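Local coordinates for protein alternansucrase (Leuconostoc mesenteroides, PDB 6HVG) that is a multidomain enzyme of glycosyl hydrolase family 70 that binds a calcium ion and also carries repeats of the choline-binding and cell-wall-binding type, at residues Y376-G381 with G1330-S1335; P445-Q450 with K475-A480; A1290-I1295 with V1301-I1306; T1314-G1319 with Y1324-D1329. One frame throughout, in Å; residues are numbered along the deposited sequence.

How the interactions relate
Interactions 1, 3 and 4 form one compact cluster, with centres about 8 Å (1 and 4), 10 Å (1 and 3) and 11 Å (3 and 4) apart. Interaction 2 lies to one side, its centre about 14 Å from interaction 3 and about 20 Å from interaction 1. Along the chain come 376-381, the helix pair of interaction 2, the hairpins of interactions 3 and 4, then 1330-1335, so interaction 1 joins residues about 950 positions apart, consistent with the U-shaped chain path of the family. Single backbone hydrogen bonds link Gln-380 to Phe-1294, Met-1332 to Val-1301 and Val-1333 to Tyr-1325. The helix pair packs on Ile-1306 of interaction 3, whose hairpin touches the repeat hairpin of interaction 4.

Interaction 1 of 4, residues Y376-G381 with G1330-S1335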
loop_
_atom_site.group_PDB
_atom_site.type_symbol
_atom_site.label_atom_id
_atom_site.label_comp_id
_atom_site.label_asym_id
_atom_site.label_seq_id
_atom_site.Cartn_x
_atom_site.Cartn_y
_atom_site.Cartn_z
ATOM N N TYR A 376 30.441 -39.506 2.386
ATOM C CA TYR A 376 29.071 -39.047 2.503
ATOM C C TYR A 376 28.925 -38.184 3.747
ATOM O O TYR A 376 29.442 -38.512 4.772
ATOM C CB TYR A 376 28.107 -40.211 2.523
ATOM C CG TYR A 376 28.017 -40.927 1.185
ATOM C CD1 TYR A 376 27.679 -40.237 0.013
ATOM C CD2 TYR A 376 28.243 -42.303 1.085
ATOM C CE1 TYR A 376 27.579 -40.906 -1.206
ATOM C CE2 TYR A 376 28.165 -42.965 -0.127
ATOM C CZ TYR A 376 27.816 -42.272 -1.274
ATOM O OH TYR A 376 27.717 -42.930 -2.484
ATOM N N GLN A 377 28.253 -37.050 3.616
ATOM C CA GLN A 377 28.049 -36.116 4.718
ATOM C C GLN A 377 26.757 -36.317 5.461
ATOM O O GLN A 377 26.544 -35.691 6.503
ATOM C CB GLN A 377 28.084 -34.676 4.200
ATOM C CG GLN A 377 29.380 -34.281 3.524
ATOM C CD GLN A 377 30.549 -34.399 4.446
ATOM O OE1 GLN A 377 30.707 -33.606 5.353
ATOM N NE2 GLN A 377 31.370 -35.396 4.226
ATOM N N PHE A 378 25.882 -37.165 4.924
ATOM C CA PHE A 378 24.654 -37.522 5.649
ATOM C C PHE A 378 24.976 -38.438 6.825
ATOM O O PHE A 378 25.841 -39.283 6.714
ATOM C CB PHE A 378 23.563 -38.094 4.732
ATOM C CG PHE A 378 24.022 -39.184 3.846
ATOM C CD1 PHE A 378 24.121 -40.468 4.323
ATOM C CD2 PHE A 378 24.309 -38.934 2.497
ATOM C CE1 PHE A 378 24.537 -41.486 3.502
ATOM C CE2 PHE A 378 24.708 -39.949 1.662
ATOM C CZ PHE A 378 24.828 -41.234 2.167
ATOM N N ASP A 379 24.293 -38.209 7.944
ATOM C CA ASP A 379 24.618 -38.838 9.219
ATOM C C ASP A 379 23.518 -39.804 9.662
ATOM O O ASP A 379 23.535 -40.246 10.799
ATOM C CB ASP A 379 24.834 -37.772 10.341
ATOM C CG ASP A 379 26.277 -37.205 10.392
ATOM O OD1 ASP A 379 27.228 -37.901 9.942
ATOM O OD2 ASP A 379 26.443 -36.054 10.904
ATOM N N GLN A 380 22.569 -40.130 8.790
ATOM C CA GLN A 380 21.393 -40.928 9.182
ATOM C C GLN A 380 21.232 -42.176 8.284
ATOM O O GLN A 380 20.847 -42.064 7.141
ATOM C CB GLN A 380 20.120 -40.050 9.127
ATOM C CG GLN A 380 18.812 -40.730 9.543
ATOM C CD GLN A 380 18.812 -41.207 10.987
ATOM O OE1 GLN A 380 19.050 -40.421 11.918
ATOM N NE2 GLN A 380 18.540 -42.506 11.194
ATOM N N GLY A 381 21.552 -43.348 8.817
ATOM C CA GLY A 381 21.460 -44.621 8.072
ATOM C C GLY A 381 20.020 -45.087 8.072
ATOM O O GLY A 381 19.187 -44.547 8.826
ATOM N N GLY A 1330 15.018 -43.187 -8.183
ATOM C CA GLY A 1330 15.091 -43.197 -6.729
ATOM C C GLY A 1330 16.513 -43.116 -6.213
ATOM O O GLY A 1330 16.768 -43.450 -5.056
ATOM N N TYR A 1331 17.435 -42.651 -7.055
ATOM C CA TYR A 1331 18.853 -42.634 -6.722
ATOM C C TYR A 1331 19.407 -41.221 -6.687
ATOM O O TYR A 1331 19.159 -40.436 -7.581
ATOM C CB TYR A 1331 19.661 -43.486 -7.727
ATOM C CG TYR A 1331 19.519 -44.977 -7.504
ATOM C CD1 TYR A 1331 20.058 -45.575 -6.383
ATOM C CD2 TYR A 1331 18.815 -45.783 -8.399
ATOM C CE1 TYR A 1331 19.928 -46.928 -6.167
ATOM C CE2 TYR A 1331 18.669 -47.139 -8.177
ATOM C CZ TYR A 1331 19.226 -47.698 -7.064
ATOM O OH TYR A 1331 19.099 -49.045 -6.832
ATOM N N MET A 1332 20.155 -40.921 -5.642
ATOM C CA MET A 1332 20.872 -39.670 -5.507
ATOM C C MET A 1332 21.750 -39.446 -6.720
ATOM O O MET A 1332 22.385 -40.375 -7.212
ATOM C CB MET A 1332 21.736 -39.737 -4.240
ATOM C CG MET A 1332 22.607 -38.548 -3.968
ATOM S SD MET A 1332 23.695 -38.798 -2.555
ATOM C CE MET A 1332 22.496 -38.838 -1.235
ATOM N N VAL A 1333 21.786 -38.215 -7.206
ATOM C CA VAL A 1333 22.652 -37.847 -8.327
ATOM C C VAL A 1333 23.999 -37.454 -7.766
ATOM O O VAL A 1333 24.068 -36.677 -6.806
ATOM C CB VAL A 1333 22.058 -36.661 -9.133
ATOM C CG1 VAL A 1333 23.080 -36.043 -10.075
ATOM C CG2 VAL A 1333 20.805 -37.118 -9.889
ATOM N N ARG A 1334 25.063 -37.978 -8.369
ATOM C CA ARG A 1334 26.424 -37.764 -7.889
ATOM C C ARG A 1334 27.375 -37.680 -9.066
ATOM O O ARG A 1334 27.207 -38.394 -10.033
ATOM C CB ARG A 1334 26.847 -38.950 -7.003
ATOM C CG ARG A 1334 25.911 -39.261 -5.830
ATOM C CD ARG A 1334 26.409 -40.418 -4.976
ATOM N NE ARG A 1334 26.288 -41.673 -5.704
ATOM C CZ ARG A 1334 27.245 -42.578 -5.846
ATOM N NH1 ARG A 1334 28.435 -42.425 -5.273
ATOM N NH2 ARG A 1334 26.990 -43.654 -6.569
ATOM N N SER A 1335 28.405 -36.859 -8.970
ATOM C CA SER A 1335 29.354 -36.730 -10.072
ATOM C C SER A 1335 30.316 -37.900 -10.093
ATOM O O SER A 1335 30.784 -38.373 -9.052
ATOM C CB SER A 1335 30.112 -35.397 -10.000
ATOM O OG SER A 1335 30.978 -35.329 -8.875
#
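Phe-378 and Met-1332 make the close-packed half of this contact, whereas Tyr-376 and Arg-1334 make a looser, partly exposed half. The methyl CE of Met-1332 lies 3.8 Å from CE2 of Phe-378, approaching the ring obliquely. Met-1332 reaches it with a chain extended through chi1 and chi2, then turned about CG-SD (chi3 -68°), which brings the methyl toward the ring. One face of the phenyl is occupied from within its own loop: CB of Tyr-376 sits 3.4 Å above the ring plane, offset toward the rim. Phe-378 also stacks with Phe-1294, and Met-1332 packs on Tyr-1324 and Phe-1326, so this half adjoins a cluster of apolar side chains.

At the other half the side chains of Tyr-376 and Arg-1334 cross at about a right angle, with ring and guanidinium planes 57° apart. The hydroxyl OH of Tyr-376 stands over one face of the guanidinium, 2.9 Å from NH1, but the angle is too poor for a hydrogen bond. CD of Arg-1334 meets the tyrosine at its edge, 4.0 Å from CE1. Both residues are partly exposed and touch a crystal neighbour, so lattice contacts may influence their pose.

The sequence entering 1330-1335, Asp-Gly-Tyr-Met, resembles that of choline-binding-type repeats, in keeping with the cell-wall-binding repeat range that includes part of this segment. Both segments run beside strands: Gln-380 bonds through its backbone to Phe-1294, Met-1332 to Val-1301 of strand 1301-1304, and Val-1333 to Tyr-1325 of strand 1323-1326.

Interaction 2 of 4, residues P445-Q450 with K475-A480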
loop_
_atom_site.group_PDB
_atom_site.type_symbol
_atom_site.label_atom_id
_atom_site.label_comp_id
_atom_site.label_asym_id
_atom_site.label_seq_id
_atom_site.Cartn_x
_atom_site.Cartn_y
_atom_site.Cartn_z
ATOM N N PRO A 445 7.154 -33.789 9.807
ATOM C CA PRO A 445 7.510 -33.767 8.401
ATOM C C PRO A 445 8.974 -34.087 8.117
ATOM O O PRO A 445 9.284 -34.628 7.057
ATOM C CB PRO A 445 7.184 -32.343 7.983
ATOM C CG PRO A 445 7.273 -31.543 9.224
ATOM C CD PRO A 445 6.839 -32.449 10.322
ATOM N N ASP A 446 9.855 -33.765 9.050
ATOM C CA ASP A 446 11.313 -33.882 8.867
ATOM C C ASP A 446 12.000 -33.842 10.253
ATOM O O ASP A 446 11.386 -33.514 11.259
ATOM C CB ASP A 446 11.836 -32.759 7.950
ATOM C CG ASP A 446 11.141 -31.396 8.217
ATOM O OD1 ASP A 446 11.352 -30.818 9.305
ATOM O OD2 ASP A 446 10.352 -30.937 7.353
ATOM N N LYS A 447 13.283 -34.150 10.290
ATOM C CA LYS A 447 14.027 -34.171 11.541
ATOM C C LYS A 447 14.217 -32.796 12.177
ATOM O O LYS A 447 14.161 -32.674 13.390
ATOM C CB LYS A 447 15.384 -34.842 11.332
ATOM C CG LYS A 447 15.261 -36.351 11.249
ATOM C CD LYS A 447 16.578 -36.995 10.912
ATOM C CE LYS A 447 17.451 -37.126 12.116
ATOM N NZ LYS A 447 18.858 -37.382 11.703
ATOM N N GLN A 448 14.408 -31.767 11.369
ATOM C CA GLN A 448 14.524 -30.399 11.878
ATOM C C GLN A 448 13.285 -30.006 12.665
ATOM O O GLN A 448 13.389 -29.542 13.788
ATOM C CB GLN A 448 14.707 -29.417 10.713
ATOM C CG GLN A 448 14.981 -27.973 11.100
ATOM C CD GLN A 448 16.262 -27.792 11.885
ATOM O OE1 GLN A 448 17.338 -27.569 11.310
ATOM N NE2 GLN A 448 16.172 -27.939 13.195
ATOM N N THR A 449 12.107 -30.222 12.080
ATOM C CA THR A 449 10.868 -29.937 12.756
ATOM C C THR A 449 10.734 -30.793 13.998
ATOM O O THR A 449 10.318 -30.316 15.045
ATOM C CB THR A 449 9.664 -30.200 11.853
ATOM O OG1 THR A 449 9.817 -29.495 10.628
ATOM C CG2 THR A 449 8.375 -29.707 12.529
ATOM N N GLN A 450 11.077 -32.069 13.902
ATOM C CA GLN A 450 11.002 -32.945 15.072
ATOM C C GLN A 450 11.861 -32.403 16.200
ATOM O O GLN A 450 11.424 -32.365 17.337
ATOM C CB GLN A 450 11.438 -34.379 14.726
ATOM C CG GLN A 450 11.345 -35.356 15.890
ATOM C CD GLN A 450 11.309 -36.791 15.456
ATOM O OE1 GLN A 450 11.450 -37.095 14.269
ATOM N NE2 GLN A 450 11.178 -37.708 16.416
ATOM N N LYS A 475 16.625 -42.259 16.103
ATOM C CA LYS A 475 16.257 -43.079 17.257
ATOM C C LYS A 475 16.162 -42.212 18.511
ATOM O O LYS A 475 15.190 -42.290 19.243
ATOM C CB LYS A 475 17.302 -44.168 17.442
ATOM C CG LYS A 475 17.168 -45.024 18.705
ATOM C CD LYS A 475 16.328 -46.267 18.476
ATOM C CE LYS A 475 16.340 -47.187 19.688
ATOM N NZ LYS A 475 15.617 -46.559 20.829
ATOM N N THR A 476 17.172 -41.370 18.738
ATOM C CA THR A 476 17.206 -40.475 19.880
ATOM C C THR A 476 16.016 -39.521 19.877
ATOM O O THR A 476 15.414 -39.302 20.920
ATOM C CB THR A 476 18.504 -39.649 19.914
ATOM O OG1 THR A 476 19.634 -40.532 19.990
ATOM C CG2 THR A 476 18.517 -38.694 21.120
ATOM N N LEU A 477 15.669 -38.968 18.715
ATOM C CA LEU A 477 14.568 -38.015 18.624
ATOM C C LEU A 477 13.236 -38.678 18.937
ATOM O O LEU A 477 12.420 -38.116 19.667
ATOM C CB LEU A 477 14.512 -37.382 17.239
ATOM C CG LEU A 477 15.703 -36.506 16.823
ATOM C CD1 LEU A 477 15.610 -36.241 15.336
ATOM C CD2 LEU A 477 15.734 -35.199 17.580
ATOM N N ASN A 478 13.030 -39.874 18.410
ATOM C CA ASN A 478 11.804 -40.632 18.679
ATOM C C ASN A 478 11.675 -41.046 20.148
ATOM O O ASN A 478 10.585 -41.003 20.706
ATOM C CB ASN A 478 11.725 -41.856 17.758
ATOM C CG ASN A 478 11.461 -41.486 16.304
ATOM O OD1 ASN A 478 10.913 -40.438 16.034
ATOM N ND2 ASN A 478 11.848 -42.339 15.382
ATOM N N ASP A 479 12.785 -41.443 20.771
ATOM C CA ASP A 479 12.799 -41.742 22.216
ATOM C C ASP A 479 12.422 -40.485 23.014
ATOM O O ASP A 479 11.668 -40.558 23.983
ATOM C CB ASP A 479 14.185 -42.229 22.674
ATOM C CG ASP A 479 14.483 -43.654 22.260
ATOM O OD1 ASP A 479 13.569 -44.351 21.779
ATOM O OD2 ASP A 479 15.653 -44.092 22.416
ATOM N N ALA A 480 12.961 -39.337 22.599
ATOM C CA ALA A 480 12.683 -38.062 23.246
ATOM C C ALA A 480 11.244 -37.613 23.029
ATOM O O ALA A 480 10.670 -36.966 23.893
ATOM C CB ALA A 480 13.645 -36.995 22.752
#
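Gln-450 and Leu-477 form the centre of a helix-helix contact, made where helix 447-462 begins and near the start of helix 474-495, with CA atoms 7.1 Å apart. The polar bond across it runs from NE2 of Gln-450 to OD1 of Asn-478, 2.8 Å long and nearly straight at 167°. The acceptor lies in the amide plane of Gln-450, while the donor is tilted from the carbonyl plane of Asn-478. With CG trans to the backbone N (chi1 -178°) and the chain extended beyond it, the Gln-450 amide is carried across the gap, where its CD passes 3.7 Å from CB of Leu-477. Asp-446 is the N-cap of helix 447-462, its OD1 accepting from Thr-449 N at 2.9 Å. The two helices follow one another in the sequence and belong to the family 70 region, probably its helical domain IV. Beside the amide bond, CD1 of Leu-477 packs against the aliphatic chain of Lys-447, 3.8 Å from CE. The lysine's NZ goes on to Ala-470 O and to Gln-380 OE1. The other end of each amide is also bonded: ND2 of Asn-478 to Gln-385, OE1 of Gln-450 to Gln-474.

Interaction 3 of 4, residues A1290-I1295 with V1301-I1306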
loop_
_atom_site.group_PDB
_atom_site.type_symbol
_atom_site.label_atom_id
_atom_site.label_comp_id
_atom_site.label_asym_id
_atom_site.label_seq_id
_atom_site.Cartn_x
_atom_site.Cartn_y
_atom_site.Cartn_z
ATOM N N ALA A 1290 7.792 -47.737 9.115
ATOM C CA ALA A 1290 8.302 -46.621 8.359
ATOM C C ALA A 1290 9.795 -46.598 8.540
ATOM O O ALA A 1290 10.262 -46.453 9.647
ATOM C CB ALA A 1290 7.686 -45.318 8.870
ATOM N N GLN A 1291 10.551 -46.761 7.467
ATOM C CA GLN A 1291 11.987 -46.730 7.576
ATOM C C GLN A 1291 12.453 -45.411 7.050
ATOM O O GLN A 1291 11.910 -44.895 6.063
ATOM C CB GLN A 1291 12.598 -47.871 6.778
ATOM C CG GLN A 1291 12.212 -49.217 7.339
ATOM C CD GLN A 1291 12.764 -50.355 6.520
ATOM O OE1 GLN A 1291 12.548 -50.423 5.304
ATOM N NE2 GLN A 1291 13.465 -51.267 7.182
ATOM N N THR A 1292 13.468 -44.857 7.687
ATOM C CA THR A 1292 13.900 -43.529 7.306
ATOM C C THR A 1292 15.402 -43.412 7.315
ATOM O O THR A 1292 16.052 -43.893 8.225
ATOM C CB THR A 1292 13.216 -42.454 8.174
ATOM O OG1 THR A 1292 13.610 -41.149 7.755
ATOM C CG2 THR A 1292 13.564 -42.635 9.620
ATOM N N GLY A 1293 15.948 -42.756 6.297
ATOM C CA GLY A 1293 17.363 -42.524 6.241
ATOM C C GLY A 1293 17.904 -42.779 4.872
ATOM O O GLY A 1293 17.161 -43.166 3.941
ATOM N N PHE A 1294 19.213 -42.589 4.753
ATOM C CA PHE A 1294 19.931 -42.828 3.536
ATOM C C PHE A 1294 20.521 -44.243 3.577
ATOM O O PHE A 1294 21.184 -44.607 4.529
ATOM C CB PHE A 1294 21.084 -41.836 3.426
ATOM C CG PHE A 1294 20.668 -40.412 3.409
ATOM C CD1 PHE A 1294 20.410 -39.756 4.575
ATOM C CD2 PHE A 1294 20.580 -39.690 2.209
ATOM C CE1 PHE A 1294 20.037 -38.417 4.560
ATOM C CE2 PHE A 1294 20.208 -38.354 2.195
ATOM C CZ PHE A 1294 19.931 -37.725 3.373
ATOM N N ILE A 1295 20.313 -45.013 2.514
ATOM C CA ILE A 1295 20.885 -46.350 2.422
ATOM C C ILE A 1295 21.567 -46.506 1.074
ATOM O O ILE A 1295 20.980 -46.231 0.060
ATOM C CB ILE A 1295 19.812 -47.433 2.598
ATOM C CG1 ILE A 1295 20.490 -48.815 2.730
ATOM C CG2 ILE A 1295 18.761 -47.348 1.489
ATOM C CD1 ILE A 1295 19.540 -49.954 3.037
ATOM N N VAL A 1301 22.829 -44.316 -3.909
ATOM C CA VAL A 1301 22.240 -43.980 -2.607
ATOM C C VAL A 1301 20.754 -43.687 -2.715
ATOM O O VAL A 1301 20.313 -43.034 -3.647
ATOM C CB VAL A 1301 22.949 -42.793 -1.981
ATOM C CG1 VAL A 1301 22.495 -42.580 -0.554
ATOM C CG2 VAL A 1301 24.447 -43.018 -2.004
ATOM N N LYS A 1302 19.988 -44.219 -1.779
ATOM C CA LYS A 1302 18.548 -44.006 -1.706
ATOM C C LYS A 1302 18.226 -43.288 -0.403
ATOM O O LYS A 1302 19.040 -43.299 0.526
ATOM C CB LYS A 1302 17.825 -45.347 -1.747
ATOM C CG LYS A 1302 18.124 -46.153 -3.004
ATOM C CD LYS A 1302 17.292 -47.412 -3.114
ATOM C CE LYS A 1302 17.663 -48.413 -2.034
ATOM N NZ LYS A 1302 16.760 -49.570 -2.188
ATOM N N TYR A 1303 17.040 -42.689 -0.319
ATOM C CA TYR A 1303 16.600 -42.050 0.920
ATOM C C TYR A 1303 15.144 -42.324 1.193
ATOM O O TYR A 1303 14.348 -42.350 0.271
ATOM C CB TYR A 1303 16.825 -40.540 0.870
ATOM C CG TYR A 1303 16.238 -39.811 2.061
ATOM C CD1 TYR A 1303 16.938 -39.694 3.254
ATOM C CD2 TYR A 1303 14.985 -39.243 1.989
ATOM C CE1 TYR A 1303 16.377 -39.049 4.351
ATOM C CE2 TYR A 1303 14.434 -38.588 3.057
ATOM C CZ TYR A 1303 15.117 -38.489 4.232
ATOM O OH TYR A 1303 14.546 -37.794 5.269
ATOM N N TYR A 1304 14.810 -42.553 2.459
ATOM C CA TYR A 1304 13.437 -42.771 2.867
ATOM C C TYR A 1304 13.046 -41.699 3.892
ATOM O O TYR A 1304 13.775 -41.458 4.857
ATOM C CB TYR A 1304 13.280 -44.174 3.466
ATOM C CG TYR A 1304 13.278 -45.264 2.440
ATOM C CD1 TYR A 1304 14.466 -45.722 1.859
ATOM C CD2 TYR A 1304 12.093 -45.851 2.045
ATOM C CE1 TYR A 1304 14.454 -46.726 0.903
ATOM C CE2 TYR A 1304 12.074 -46.859 1.100
ATOM C CZ TYR A 1304 13.242 -47.288 0.537
ATOM O OH TYR A 1304 13.155 -48.267 -0.407
ATOM N N SER A 1305 11.892 -41.079 3.679
ATOM C CA SER A 1305 11.406 -40.016 4.554
ATOM C C SER A 1305 10.893 -40.533 5.895
ATOM O O SER A 1305 10.721 -41.739 6.056
ATOM C CB SER A 1305 10.300 -39.269 3.849
ATOM O OG SER A 1305 9.241 -40.157 3.544
ATOM N N ILE A 1306 10.634 -39.621 6.836
ATOM C CA ILE A 1306 10.131 -40.006 8.156
ATOM C C ILE A 1306 8.818 -40.789 8.054
ATOM O O ILE A 1306 8.495 -41.557 8.944
ATOM C CB ILE A 1306 9.931 -38.790 9.069
ATOM C CG1 ILE A 1306 11.277 -38.209 9.426
ATOM C CG2 ILE A 1306 9.223 -39.172 10.356
ATOM C CD1 ILE A 1306 11.248 -37.184 10.539
#
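Phe-1294 and Tyr-1303 face each other across a non-hydrogen-bonded antiparallel pair. The tyrosine turns its edge to the phenyl face in an edge-to-face pair: CD1 of Tyr-1303 stands 3.4 Å above the Phe-1294 ring plane, over its centre, with the ring planes 54° apart. On the opposite face of the sheet Ile-1295 and Lys-1302 lie side by side, CG2 of the isoleucine 3.8 Å from CE of the lysine.

The backbone fixes this register. Ile-1295 and Lys-1302 exchange two bonds, N to O, and Gly-1293 and Tyr-1304 exchange another two. The carbonyl of Tyr-1304 is gripped twice, since OG1 of Thr-1292 also donates to its O at 2.9 Å. That hydroxyl sits opposite the threonine's own N (chi1 -178°), and it approaches 29° out of the carbonyl plane, whereas Gly-1293 N comes within that plane.

Farther out, Phe-1326 packs on both aromatic rings, and strand 1291-1292, beyond the corner at Gly-1293, pairs with strand 383-384. Asp-1264 takes the hydroxyl of Ser-1305. The whole is a two-stranded antiparallel beta hairpin, 1294-1296 with 1301-1304, whose second strand is followed in the chain by strand 1314-1317 of the neighbouring hairpin.

Interaction 4 of 4, residues T1314-G1319 with Y1324-D1329; sequences TFIEDG and YYFDKD
Phe-1315 and Tyr-1325 project from the same face of a beta hairpin, strands 1314-1317 and 1323-1326, the building unit of choline-binding-type repeats. Their ring planes are 46° apart and their centroids 4.9 Å, an oblique pair. Tyr-1325 comes over one face of the phenyl with CD1 and also with CB, which makes a CH-pi contact 4.1 Å from the ring centroid and 23° off its normal. The tyrosine's hydroxyl continues to Asp-1313, and Phe-1315 meets the ring of Tyr-1356 of strand 1354-1357.

The other face carries Thr-1314, Ile-1316, Tyr-1324 and Phe-1326. Ile-1316 and Phe-1326 sit on diagonal positions and cross at about a right angle, CG1 of the isoleucine 4.0 Å from CD1 of the phenyl; both also touch Tyr-1303. Paired backbone bonds hold this arrangement: Thr-1314 with Phe-1326 and Ile-1316 with Tyr-1324, each in both directions.

Near the turn, Asp-1318 approaches the rim of the Tyr-1324 ring, its carboxylate 50° from the ring plane. Its OD2 accepts from Asn-1322 ND2 and from the phenol: OH of Tyr-1324 donates to OD2 of Asp-1318 at 2.7 Å, almost in line with that oxygen's C-O bond.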
loop_
_atom_site.group_PDB
_atom_site.type_symbol
_atom_site.label_atom_id
_atom_site.label_comp_id
_atom_site.label_asym_id
_atom_site.label_seq_id
_atom_site.Cartn_x
_atom_site.Cartn_y
_atom_site.Cartn_z
ATOM N N THR A 1314 12.836 -35.649 -6.541
ATOM C CA THR A 1314 12.647 -34.690 -5.474
ATOM C C THR A 1314 13.976 -34.270 -4.880
ATOM O O THR A 1314 14.948 -35.007 -4.938
ATOM C CB THR A 1314 11.775 -35.263 -4.362
ATOM O OG1 THR A 1314 11.324 -34.215 -3.522
ATOM C CG2 THR A 1314 12.547 -36.241 -3.521
ATOM N N PHE A 1315 14.000 -33.080 -4.313
ATOM C CA PHE A 1315 15.172 -32.576 -3.598
ATOM C C PHE A 1315 14.999 -32.881 -2.112
ATOM O O PHE A 1315 13.902 -32.809 -1.595
ATOM C CB PHE A 1315 15.305 -31.071 -3.815
ATOM C CG PHE A 1315 15.928 -30.697 -5.129
ATOM C CD1 PHE A 1315 15.172 -30.580 -6.283
ATOM C CD2 PHE A 1315 17.283 -30.446 -5.198
ATOM C CE1 PHE A 1315 15.769 -30.204 -7.482
ATOM C CE2 PHE A 1315 17.881 -30.079 -6.381
ATOM C CZ PHE A 1315 17.129 -29.974 -7.524
ATOM N N ILE A 1316 16.075 -33.246 -1.447
ATOM C CA ILE A 1316 16.028 -33.670 -0.043
ATOM C C ILE A 1316 17.194 -33.048 0.692
ATOM O O ILE A 1316 18.322 -32.987 0.170
ATOM C CB ILE A 1316 16.148 -35.209 0.103
ATOM C CG1 ILE A 1316 14.942 -35.929 -0.502
ATOM C CG2 ILE A 1316 16.286 -35.606 1.567
ATOM C CD1 ILE A 1316 13.643 -35.792 0.290
ATOM N N GLU A 1317 16.910 -32.580 1.897
ATOM C CA GLU A 1317 17.923 -31.959 2.743
ATOM C C GLU A 1317 18.221 -32.852 3.937
ATOM O O GLU A 1317 17.299 -33.275 4.622
ATOM C CB GLU A 1317 17.421 -30.601 3.245
ATOM C CG GLU A 1317 18.451 -29.835 4.062
ATOM C CD GLU A 1317 17.918 -28.563 4.678
ATOM O OE1 GLU A 1317 16.689 -28.348 4.646
ATOM O OE2 GLU A 1317 18.754 -27.770 5.177
ATOM N N ASP A 1318 19.497 -33.097 4.210
ATOM C CA ASP A 1318 19.862 -33.919 5.351
ATOM C C ASP A 1318 19.909 -33.109 6.639
ATOM O O ASP A 1318 19.629 -31.925 6.642
ATOM C CB ASP A 1318 21.172 -34.722 5.078
ATOM C CG ASP A 1318 22.452 -33.890 5.192
ATOM O OD1 ASP A 1318 22.500 -32.901 5.954
ATOM O OD2 ASP A 1318 23.428 -34.271 4.526
ATOM N N GLY A 1319 20.278 -33.763 7.726
ATOM C CA GLY A 1319 20.320 -33.149 9.042
ATOM C C GLY A 1319 21.424 -32.127 9.240
ATOM O O GLY A 1319 21.296 -31.258 10.080
ATOM N N TYR A 1324 20.401 -32.630 -1.616
ATOM C CA TYR A 1324 20.575 -33.694 -2.612
ATOM C C TYR A 1324 19.397 -33.730 -3.582
ATOM O O TYR A 1324 18.291 -33.307 -3.235
ATOM C CB TYR A 1324 20.660 -35.043 -1.897
ATOM C CG TYR A 1324 21.699 -35.072 -0.803
ATOM C CD1 TYR A 1324 21.380 -34.672 0.480
ATOM C CD2 TYR A 1324 22.994 -35.478 -1.066
ATOM C CE1 TYR A 1324 22.318 -34.679 1.479
ATOM C CE2 TYR A 1324 23.943 -35.500 -0.076
ATOM C CZ TYR A 1324 23.606 -35.100 1.191
ATOM O OH TYR A 1324 24.565 -35.106 2.170
ATOM N N TYR A 1325 19.637 -34.236 -4.788
ATOM C CA TYR A 1325 18.551 -34.519 -5.716
ATOM C C TYR A 1325 18.479 -36.027 -6.018
ATOM O O TYR A 1325 19.477 -36.654 -6.356
ATOM C CB TYR A 1325 18.739 -33.745 -7.020
ATOM C CG TYR A 1325 17.684 -34.086 -8.011
ATOM C CD1 TYR A 1325 16.356 -33.739 -7.787
ATOM C CD2 TYR A 1325 17.977 -34.797 -9.148
ATOM C CE1 TYR A 1325 15.366 -34.099 -8.676
ATOM C CE2 TYR A 1325 16.987 -35.152 -10.040
ATOM C CZ TYR A 1325 15.694 -34.809 -9.789
ATOM O OH TYR A 1325 14.711 -35.134 -10.686
ATOM N N PHE A 1326 17.282 -36.587 -5.887
ATOM C CA PHE A 1326 17.033 -37.976 -6.193
ATOM C C PHE A 1326 16.242 -38.071 -7.488
ATOM O O PHE A 1326 15.156 -37.488 -7.595
ATOM C CB PHE A 1326 16.268 -38.662 -5.031
ATOM C CG PHE A 1326 17.108 -38.860 -3.810
ATOM C CD1 PHE A 1326 17.380 -37.808 -2.978
ATOM C CD2 PHE A 1326 17.662 -40.089 -3.518
ATOM C CE1 PHE A 1326 18.176 -37.976 -1.866
ATOM C CE2 PHE A 1326 18.457 -40.263 -2.407
ATOM C CZ PHE A 1326 18.719 -39.206 -1.580
ATOM N N ASP A 1327 16.773 -38.836 -8.444
ATOM C CA ASP A 1327 16.181 -38.964 -9.784
ATOM C C ASP A 1327 14.898 -39.789 -9.809
ATOM O O ASP A 1327 14.451 -40.307 -8.778
ATOM C CB ASP A 1327 17.225 -39.496 -10.787
ATOM C CG ASP A 1327 17.722 -40.917 -10.476
ATOM O OD1 ASP A 1327 16.950 -41.733 -9.928
ATOM O OD2 ASP A 1327 18.892 -41.231 -10.805
ATOM N N LYS A 1328 14.306 -39.902 -10.990
ATOM C CA LYS A 1328 13.100 -40.696 -11.170
ATOM C C LYS A 1328 13.252 -42.127 -10.677
ATOM O O LYS A 1328 12.314 -42.690 -10.114
ATOM C CB LYS A 1328 12.733 -40.730 -12.639
ATOM C CG LYS A 1328 12.247 -39.430 -13.273
ATOM C CD LYS A 1328 12.017 -39.628 -14.773
ATOM C CE LYS A 1328 13.177 -40.353 -15.495
ATOM N NZ LYS A 1328 12.952 -40.528 -16.952
ATOM N N ASP A 1329 14.435 -42.703 -10.851
ATOM C CA ASP A 1329 14.705 -44.095 -10.417
ATOM C C ASP A 1329 14.872 -44.286 -8.912
ATOM O O ASP A 1329 14.863 -45.403 -8.429
ATOM C CB ASP A 1329 15.936 -44.634 -11.158
ATOM C CG ASP A 1329 15.701 -44.757 -12.671
ATOM O OD1 ASP A 1329 14.540 -44.906 -13.091
ATOM O OD2 ASP A 1329 16.672 -44.703 -13.443
#